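Local coordinates for acyl-[acyl-carrier-protein]--UDP-N-acetylglucosamine O-acyltransferase (Helicobacter pylori, PDB 1J2Z) that catalyses transfer of a (3R)-hydroxyacyl chain from acyl carrier protein to UDP-N-acetylglucosamine, the first step of the lipid IV(A) pathway in lipid A biosynthesis, at residues A212-L217 with K242-F247; D176-C181 with R253-K258; S204-F209 with N238-E243. One frame throughout, in Å; residues are numbered along the deposited sequence.

How the contacts relate
The three contacts show how the helical C-terminal part of a hexapeptide-repeat acyltransferase is held together and tied back to its left-handed beta-helix. Contacts 1 and 3 both join helix 204-217 to helix 239-250; their centres are about 9 Å apart, and they share Lys242 and Glu243. Contact 2 closes the larger loop in which both are nested: it pairs residues 176-181, between strands 172-173 and 181-184, with residues 253-258, beyond the last helix. Its centre is about 10 Å from that of contact 1, which it touches, and about 17 Å from that of contact 3. In sequence the helices fall between two chain segments bridged beside a ligand pocket.

Contact 1 (A212-L217 with K242-F247)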
# COMPACT_ATOMS: atom_id res chain seq x y z
N ALA A 212 29.07 -23.96 2.33
CA ALA A 212 30.22 -24.25 1.49
C ALA A 212 29.84 -24.20 0.02
O ALA A 212 30.51 -23.57 -0.79
CB ALA A 212 30.79 -25.62 1.84
N LEU A 213 28.74 -24.87 -0.31
CA LEU A 213 28.24 -24.92 -1.68
C LEU A 213 28.09 -23.52 -2.27
O LEU A 213 28.60 -23.22 -3.35
CB LEU A 213 26.89 -25.64 -1.73
CG LEU A 213 26.48 -26.37 -3.02
CD1 LEU A 213 24.96 -26.48 -3.05
CD2 LEU A 213 26.97 -25.64 -4.25
N TYR A 214 27.36 -22.67 -1.56
CA TYR A 214 27.13 -21.31 -2.04
C TYR A 214 28.41 -20.49 -2.13
O TYR A 214 28.57 -19.67 -3.03
CB TYR A 214 26.10 -20.60 -1.15
CG TYR A 214 24.67 -20.90 -1.53
CD1 TYR A 214 23.75 -21.35 -0.58
CD2 TYR A 214 24.21 -20.71 -2.84
CE1 TYR A 214 22.42 -21.59 -0.92
CE2 TYR A 214 22.89 -20.95 -3.19
CZ TYR A 214 22.00 -21.38 -2.23
OH TYR A 214 20.68 -21.61 -2.57
N LYS A 215 29.33 -20.72 -1.20
CA LYS A 215 30.59 -19.99 -1.21
C LYS A 215 31.35 -20.30 -2.50
O LYS A 215 31.94 -19.42 -3.11
CB LYS A 215 31.42 -20.35 0.03
CG LYS A 215 30.79 -19.82 1.31
CD LYS A 215 31.45 -20.33 2.58
CE LYS A 215 30.71 -19.80 3.81
NZ LYS A 215 31.22 -20.35 5.10
N ARG A 216 31.31 -21.56 -2.92
CA ARG A 216 31.99 -21.97 -4.14
C ARG A 216 31.21 -21.52 -5.37
O ARG A 216 31.80 -21.10 -6.37
CB ARG A 216 32.19 -23.49 -4.16
CG ARG A 216 33.22 -23.96 -3.15
CD ARG A 216 33.43 -25.47 -3.20
NE ARG A 216 32.32 -26.20 -2.61
CZ ARG A 216 31.53 -27.02 -3.29
NH1 ARG A 216 31.73 -27.19 -4.59
NH2 ARG A 216 30.54 -27.66 -2.68
N LEU A 217 29.89 -21.60 -5.29
CA LEU A 217 29.04 -21.20 -6.40
C LEU A 217 29.17 -19.72 -6.74
O LEU A 217 29.19 -19.35 -7.92
CB LEU A 217 27.56 -21.49 -6.09
CG LEU A 217 27.09 -22.93 -6.28
CD1 LEU A 217 25.63 -23.04 -5.85
CD2 LEU A 217 27.26 -23.34 -7.74
N LYS A 242 21.48 -30.81 -6.18
CA LYS A 242 20.48 -30.94 -7.24
C LYS A 242 19.43 -29.84 -7.14
O LYS A 242 19.09 -29.19 -8.13
CB LYS A 242 19.79 -32.31 -7.16
CG LYS A 242 20.71 -33.50 -7.36
CD LYS A 242 19.92 -34.81 -7.36
CE LYS A 242 20.83 -36.01 -7.61
NZ LYS A 242 20.08 -37.29 -7.63
N GLU A 243 18.91 -29.65 -5.94
CA GLU A 243 17.87 -28.66 -5.69
C GLU A 243 18.35 -27.24 -6.00
O GLU A 243 17.66 -26.47 -6.66
CB GLU A 243 17.44 -28.74 -4.23
CG GLU A 243 16.27 -27.85 -3.87
CD GLU A 243 15.84 -28.03 -2.43
OE1 GLU A 243 14.81 -27.45 -2.04
OE2 GLU A 243 16.55 -28.76 -1.69
N ILE A 244 19.54 -26.91 -5.52
CA ILE A 244 20.12 -25.58 -5.71
C ILE A 244 20.63 -25.31 -7.12
O ILE A 244 20.28 -24.30 -7.73
CB ILE A 244 21.25 -25.35 -4.69
CG1 ILE A 244 20.66 -25.35 -3.28
CG2 ILE A 244 21.96 -24.04 -4.99
CD1 ILE A 244 21.68 -25.26 -2.18
N CYS A 245 21.46 -26.21 -7.64
CA CYS A 245 22.03 -26.02 -8.97
C CYS A 245 21.05 -26.11 -10.12
O CYS A 245 21.16 -25.36 -11.09
CB CYS A 245 23.19 -26.99 -9.17
SG CYS A 245 24.51 -26.72 -7.97
N SER A 246 20.09 -27.03 -10.04
CA SER A 246 19.12 -27.14 -11.13
C SER A 246 18.26 -25.88 -11.15
O SER A 246 17.83 -25.42 -12.21
CB SER A 246 18.24 -28.38 -10.95
OG SER A 246 17.39 -28.24 -9.83
N PHE A 247 18.01 -25.32 -9.96
CA PHE A 247 17.22 -24.09 -9.86
C PHE A 247 17.95 -22.99 -10.62
O PHE A 247 17.37 -22.28 -11.45
CB PHE A 247 17.05 -23.67 -8.40
CG PHE A 247 16.29 -22.38 -8.22
CD1 PHE A 247 14.91 -22.35 -8.35
CD2 PHE A 247 16.97 -21.19 -7.97
CE1 PHE A 247 14.21 -21.15 -8.22
CE2 PHE A 247 16.28 -19.98 -7.85
CZ PHE A 247 14.90 -19.96 -7.97
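Ile244 is the hub at which helix 204-217 meets helix 239-250, a worked example of one branched side chain serving three partners. Its CD1 meets Leu213 CD1 tip to tip at 3.6 Å. The other branch, CG2, comes obliquely against the ring of Tyr214, 3.7 Å from CE2, and its contact with Leu217 CD1 is 3.9 Å. The rotation of the residue sets out these roles: CG1 stands anti to the carbonyl carbon (chi1 -64°) and carries CD1 to Leu213, CG2 alone meets Leu217, and both branches lie against the phenol end of Tyr214. A looser approach brings Leu217 CD2 to 4.4 Å from Cys245 SG.

No hydrogen bond crosses between the segments. The polar end of Tyr214 is satisfied outside them: its OH bonds to the carbonyl O of Pro179, which anchors the ring while its far end rests on Ile244. The buried surface between the two segments is therefore apolar in character, and the one hydroxyl that reaches into it is tied to the neighbouring loop.

The two segments run in nearly the same direction, at 25°, with axes 11.7 Å apart, a spacing bridged by the side chains. Helix 224-234, lying between them in sequence, adds Glu231, Leu232 and Ser227 to the surroundings of Leu213, Leu217 and Cys245. Pro178 and Pro179, in the loop that leads from strand 172-173 to strand 181-184, touch Tyr214 and Ile244 respectively and so connect the helix pair to the last turns of the beta-helix.

Contact 2 (D176-C181 with R253-K258); sequences DVPPYC and RGVAYK. With SOG (octyl 1-thio-beta-D-glucopyranoside), chain B.
Asp176 and Val255 form a single parallel beta bridge next to the pocket occupied by octyl 1-thio-beta-D-glucopyranoside, a detergent whose alkyl chain reaches Arg253. The N and O of Asp176 bond to the residues on either side of Val255, the pattern of a parallel bridge: Asp176 N donates to Gly254 O at 2.9 Å, and Ala256 N donates to Asp176 O at 2.8 Å. Each donor lies in the plane of the carbonyl it meets, and both N-H...O angles are 159°. The two bonds pin residues 254-256 against Asp176 at a single point, and the pairing goes no further.

Side chains add to this. Val255 CG1, anti to its own backbone N (chi1 175°), is carried to within 4.0 Å of CD of Pro178, the first residue of the type II turn that ends at Cys181. A water links the segments, accepting from Arg253 N at 2.9 Å and donating to Asp176 OD2 at 2.7 Å. That same carboxylate oxygen also meets Arg160 in a salt bridge and Ser251 OG in a hydrogen bond.

Arg253 begins by heading toward residues 176-181, but its bent chain carries the guanidinium away to the ligand. NH1 is fixed by the carbonyl O of Gln157, a probable substrate-binding residue, and the edge of the group meets the alkyl tail, with NH2 3.2 Å from SOG C8'.

Chemically, the buried Asp176 carboxylate is probably kept ionised by Arg160 and its other donors. The contact of Arg253 with the octyl tail is van der Waals, and the polar partner that places its guanidinium is Gln157 O.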
# COMPACT_ATOMS: atom_id res chain seq x y z
N ASP A 176 15.95 -14.02 -9.57
CA ASP A 176 15.66 -15.25 -8.85
C ASP A 176 16.51 -15.40 -7.60
O ASP A 176 17.64 -14.91 -7.53
CB ASP A 176 15.91 -16.46 -9.76
CG ASP A 176 14.95 -16.52 -10.93
OD1 ASP A 176 14.04 -15.66 -11.02
OD2 ASP A 176 15.11 -17.43 -11.77
N VAL A 177 15.97 -16.11 -6.62
CA VAL A 177 16.68 -16.34 -5.37
C VAL A 177 16.77 -17.83 -5.08
O VAL A 177 15.75 -18.50 -4.92
CB VAL A 177 15.97 -15.65 -4.19
CG1 VAL A 177 16.77 -15.84 -2.92
CG2 VAL A 177 15.78 -14.17 -4.49
N PRO A 178 18.00 -18.37 -5.00
CA PRO A 178 18.23 -19.79 -4.74
C PRO A 178 17.76 -20.18 -3.34
O PRO A 178 17.60 -19.33 -2.46
CB PRO A 178 19.74 -19.93 -4.91
CG PRO A 178 20.24 -18.61 -4.39
CD PRO A 178 19.28 -17.64 -5.04
N PRO A 179 17.53 -21.49 -3.11
CA PRO A 179 17.07 -21.96 -1.81
C PRO A 179 17.84 -21.53 -0.56
O PRO A 179 19.06 -21.40 -0.56
CB PRO A 179 17.02 -23.48 -1.98
CG PRO A 179 17.93 -23.76 -3.12
CD PRO A 179 17.70 -22.61 -4.06
N TYR A 180 17.08 -21.30 0.51
CA TYR A 180 17.60 -20.91 1.81
C TYR A 180 18.37 -19.59 1.91
O TYR A 180 19.15 -19.40 2.84
CB TYR A 180 18.46 -22.06 2.35
CG TYR A 180 17.71 -23.37 2.43
CD1 TYR A 180 17.97 -24.41 1.54
CD2 TYR A 180 16.71 -23.56 3.38
CE1 TYR A 180 17.25 -25.60 1.59
CE2 TYR A 180 15.99 -24.74 3.45
CZ TYR A 180 16.26 -25.76 2.55
OH TYR A 180 15.54 -26.93 2.62
N CYS A 181 18.13 -18.68 0.97
CA CYS A 181 18.81 -17.39 1.00
C CYS A 181 17.95 -16.26 1.54
O CYS A 181 16.72 -16.30 1.45
CB CYS A 181 19.27 -16.99 -0.41
SG CYS A 181 20.52 -18.07 -1.09
N ARG A 253 15.30 -14.92 -15.48
CA ARG A 253 15.67 -13.54 -15.21
C ARG A 253 17.08 -13.43 -14.66
O ARG A 253 17.61 -12.33 -14.51
CB ARG A 253 14.68 -12.91 -14.23
CG ARG A 253 13.25 -12.98 -14.70
CD ARG A 253 12.49 -11.74 -14.32
NE ARG A 253 13.11 -10.55 -14.89
CZ ARG A 253 12.64 -9.32 -14.72
NH1 ARG A 253 11.55 -9.12 -14.00
NH2 ARG A 253 13.27 -8.30 -15.28
N GLY A 254 17.69 -14.57 -14.37
CA GLY A 254 19.03 -14.56 -13.81
C GLY A 254 18.94 -14.64 -12.30
O GLY A 254 17.89 -14.35 -11.73
N VAL A 255 20.03 -15.02 -11.66
CA VAL A 255 20.06 -15.14 -10.21
C VAL A 255 20.48 -13.83 -9.56
O VAL A 255 21.30 -13.09 -10.11
CB VAL A 255 21.02 -16.26 -9.78
CG1 VAL A 255 21.15 -16.29 -8.27
CG2 VAL A 255 20.50 -17.59 -10.29
N ALA A 256 19.91 -13.54 -8.40
CA ALA A 256 20.21 -12.32 -7.68
C ALA A 256 21.68 -12.20 -7.31
O ALA A 256 22.41 -13.19 -7.26
CB ALA A 256 19.35 -12.23 -6.42
N TYR A 257 22.11 -10.97 -7.05
CA TYR A 257 23.48 -10.66 -6.68
C TYR A 257 23.77 -11.25 -5.30
O TYR A 257 22.89 -11.31 -4.45
CB TYR A 257 23.64 -9.13 -6.62
CG TYR A 257 25.06 -8.63 -6.69
CD1 TYR A 257 25.58 -8.13 -7.88
CD2 TYR A 257 25.88 -8.62 -5.56
CE1 TYR A 257 26.88 -7.64 -7.95
CE2 TYR A 257 27.18 -8.13 -5.62
CZ TYR A 257 27.68 -7.64 -6.82
OH TYR A 257 28.96 -7.15 -6.88
N LYS A 258 25.00 -11.69 -5.07
CA LYS A 258 25.37 -12.27 -3.79
C LYS A 258 26.09 -11.24 -2.91
O LYS A 258 25.50 -10.25 -2.48
CB LYS A 258 26.25 -13.50 -4.00
CG LYS A 258 26.76 -14.16 -2.72
CD LYS A 258 25.63 -14.73 -1.87
CE LYS A 258 26.20 -15.39 -0.62
NZ LYS A 258 25.16 -16.07 0.21
C1 SOG B . 1.86 -6.79 -14.01
C2 SOG B . 0.69 -7.69 -14.48
C3 SOG B . -0.61 -7.21 -13.82
C4 SOG B . -0.44 -7.31 -12.30
C5 SOG B . 0.75 -6.41 -11.87
C6 SOG B . 0.98 -6.50 -10.37
C1' SOG B . 4.01 -6.17 -14.90
C2' SOG B . 5.29 -6.45 -14.14
C3' SOG B . 6.50 -5.91 -14.89
C4' SOG B . 7.79 -6.18 -14.15
C5' SOG B . 8.99 -5.64 -14.90
C6' SOG B . 10.26 -5.79 -14.09
C7' SOG B . 11.46 -5.25 -14.83
C8' SOG B . 12.71 -5.42 -14.00
S1 SOG B . 3.09 -7.24 -14.61
O2 SOG B . 0.56 -7.62 -15.90
O3 SOG B . -1.69 -8.02 -14.24
O4 SOG B . -1.62 -6.89 -11.65
O5 SOG B . 1.96 -6.85 -12.56
O6 SOG B . 0.12 -5.60 -9.70
O HOH W 1 13.50 -16.43 -13.70

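Contact 3 (S204-F209 with N238-E243); sequences SKDIDF and NPFVKE
Phe209 packs tightly against Asn238 and Val241, whereas the meeting of Asp206 with Phe240 forms the more polar part of this surface contact. The amide of Asn238 lies nearly flat over one face of the Phe209 ring, the two planes only 19° apart, with ND2 3.0 Å from CZ. Its N-H bonds therefore do not point squarely at the ring. At the ring edge, in its plane, the buried Val241 brings CG2 to 3.4 Å from CZ. Phe209 reaches this position because CG is anti to the backbone N (chi1 177°), which extends the ring across to the start of helix 239-250.

Packing is looser elsewhere: Phe209 CE1 is 4.4 Å from Phe240 CB, and the Asp206-Phe240 pair includes no buried residue. Their side chains cross at about a right angle, and Asp206 OD1 sits obliquely to the ring, 3.3 Å from Phe240 CE1.

Asn238 thus does double duty. As N-cap, it takes Val241 N on OD1 at 3.0 Å, and this bond should steady the amide that Phe209 covers. The Asp206 carboxylate, in the first turn of helix 204-217, may be favoured modestly by the positive end of its own helix's dipole.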
# COMPACT_ATOMS: atom_id res chain seq x y z
N SER A 204 22.36 -30.14 10.99
CA SER A 204 23.57 -29.33 11.03
C SER A 204 24.56 -29.64 9.91
O SER A 204 25.02 -28.73 9.22
CB SER A 204 24.27 -29.50 12.38
OG SER A 204 24.74 -30.82 12.56
N LYS A 205 24.89 -30.91 9.72
CA LYS A 205 25.84 -31.30 8.68
C LYS A 205 25.48 -30.73 7.32
O LYS A 205 26.34 -30.18 6.62
CB LYS A 205 25.94 -32.83 8.58
CG LYS A 205 24.68 -33.50 8.05
CD LYS A 205 24.94 -34.95 7.68
CE LYS A 205 23.71 -35.56 7.02
NZ LYS A 205 23.95 -36.98 6.61
N ASP A 206 24.21 -30.85 6.94
CA ASP A 206 23.76 -30.35 5.65
C ASP A 206 23.78 -28.83 5.58
O ASP A 206 23.99 -28.26 4.51
CB ASP A 206 22.36 -30.89 5.35
CG ASP A 206 22.32 -32.40 5.30
OD1 ASP A 206 23.19 -33.00 4.61
OD2 ASP A 206 21.43 -33.00 5.93
N ILE A 207 23.58 -28.17 6.71
CA ILE A 207 23.60 -26.72 6.73
C ILE A 207 25.01 -26.24 6.40
O ILE A 207 25.18 -25.27 5.65
CB ILE A 207 23.16 -26.18 8.11
CG1 ILE A 207 21.69 -26.54 8.36
CG2 ILE A 207 23.36 -24.67 8.17
CD1 ILE A 207 21.16 -26.07 9.70
N ASP A 208 26.01 -26.93 6.94
CA ASP A 208 27.41 -26.58 6.68
C ASP A 208 27.70 -26.78 5.19
O ASP A 208 28.33 -25.94 4.55
CB ASP A 208 28.36 -27.46 7.49
CG ASP A 208 28.20 -27.28 8.98
OD1 ASP A 208 28.17 -26.13 9.44
OD2 ASP A 208 28.11 -28.31 9.69
N PHE A 209 27.25 -27.91 4.67
CA PHE A 209 27.45 -28.24 3.27
C PHE A 209 26.91 -27.14 2.36
O PHE A 209 27.56 -26.73 1.41
CB PHE A 209 26.78 -29.58 2.95
CG PHE A 209 26.88 -29.98 1.50
CD1 PHE A 209 25.97 -29.50 0.57
CD2 PHE A 209 27.90 -30.82 1.07
CE1 PHE A 209 26.07 -29.85 -0.77
CE2 PHE A 209 28.01 -31.18 -0.27
CZ PHE A 209 27.09 -30.70 -1.19
N ASN A 238 23.54 -35.85 -4.46
CA ASN A 238 23.43 -34.94 -3.33
C ASN A 238 22.19 -34.11 -3.61
O ASN A 238 22.19 -33.24 -4.47
CB ASN A 238 24.65 -34.04 -3.23
CG ASN A 238 24.61 -33.14 -2.02
OD1 ASN A 238 23.72 -32.30 -1.88
ND2 ASN A 238 25.58 -33.31 -1.12
N PRO A 239 21.11 -34.37 -2.86
CA PRO A 239 19.83 -33.66 -3.02
C PRO A 239 19.95 -32.15 -3.00
O PRO A 239 19.33 -31.47 -3.82
CB PRO A 239 19.00 -34.20 -1.85
CG PRO A 239 20.04 -34.43 -0.80
CD PRO A 239 21.14 -35.10 -1.58
N PHE A 240 20.74 -31.62 -2.08
CA PHE A 240 20.91 -30.17 -1.97
C PHE A 240 21.55 -29.56 -3.20
O PHE A 240 21.12 -28.50 -3.67
CB PHE A 240 21.71 -29.84 -0.71
CG PHE A 240 21.14 -30.47 0.53
CD1 PHE A 240 21.69 -31.64 1.04
CD2 PHE A 240 20.03 -29.91 1.15
CE1 PHE A 240 21.13 -32.26 2.16
CE2 PHE A 240 19.47 -30.52 2.27
CZ PHE A 240 20.02 -31.70 2.78
N VAL A 241 22.58 -30.21 -3.73
CA VAL A 241 23.24 -29.71 -4.93
C VAL A 241 22.24 -29.72 -6.08
O VAL A 241 22.15 -28.76 -6.85
CB VAL A 241 24.45 -30.60 -5.30
CG1 VAL A 241 24.98 -30.22 -6.68
CG2 VAL A 241 25.54 -30.44 -4.26
N LYS A 242 21.48 -30.81 -6.18
CA LYS A 242 20.48 -30.94 -7.24
C LYS A 242 19.43 -29.84 -7.14
O LYS A 242 19.09 -29.19 -8.13
CB LYS A 242 19.79 -32.31 -7.16
CG LYS A 242 20.71 -33.50 -7.36
CD LYS A 242 19.92 -34.81 -7.36
CE LYS A 242 20.83 -36.01 -7.61
NZ LYS A 242 20.08 -37.29 -7.63
N GLU A 243 18.91 -29.65 -5.94
CA GLU A 243 17.87 -28.66 -5.69
C GLU A 243 18.35 -27.24 -6.00
O GLU A 243 17.66 -26.47 -6.66
CB GLU A 243 17.44 -28.74 -4.23
CG GLU A 243 16.27 -27.85 -3.87
CD GLU A 243 15.84 -28.03 -2.43
OE1 GLU A 243 14.81 -27.45 -2.04
OE2 GLU A 243 16.55 -28.76 -1.69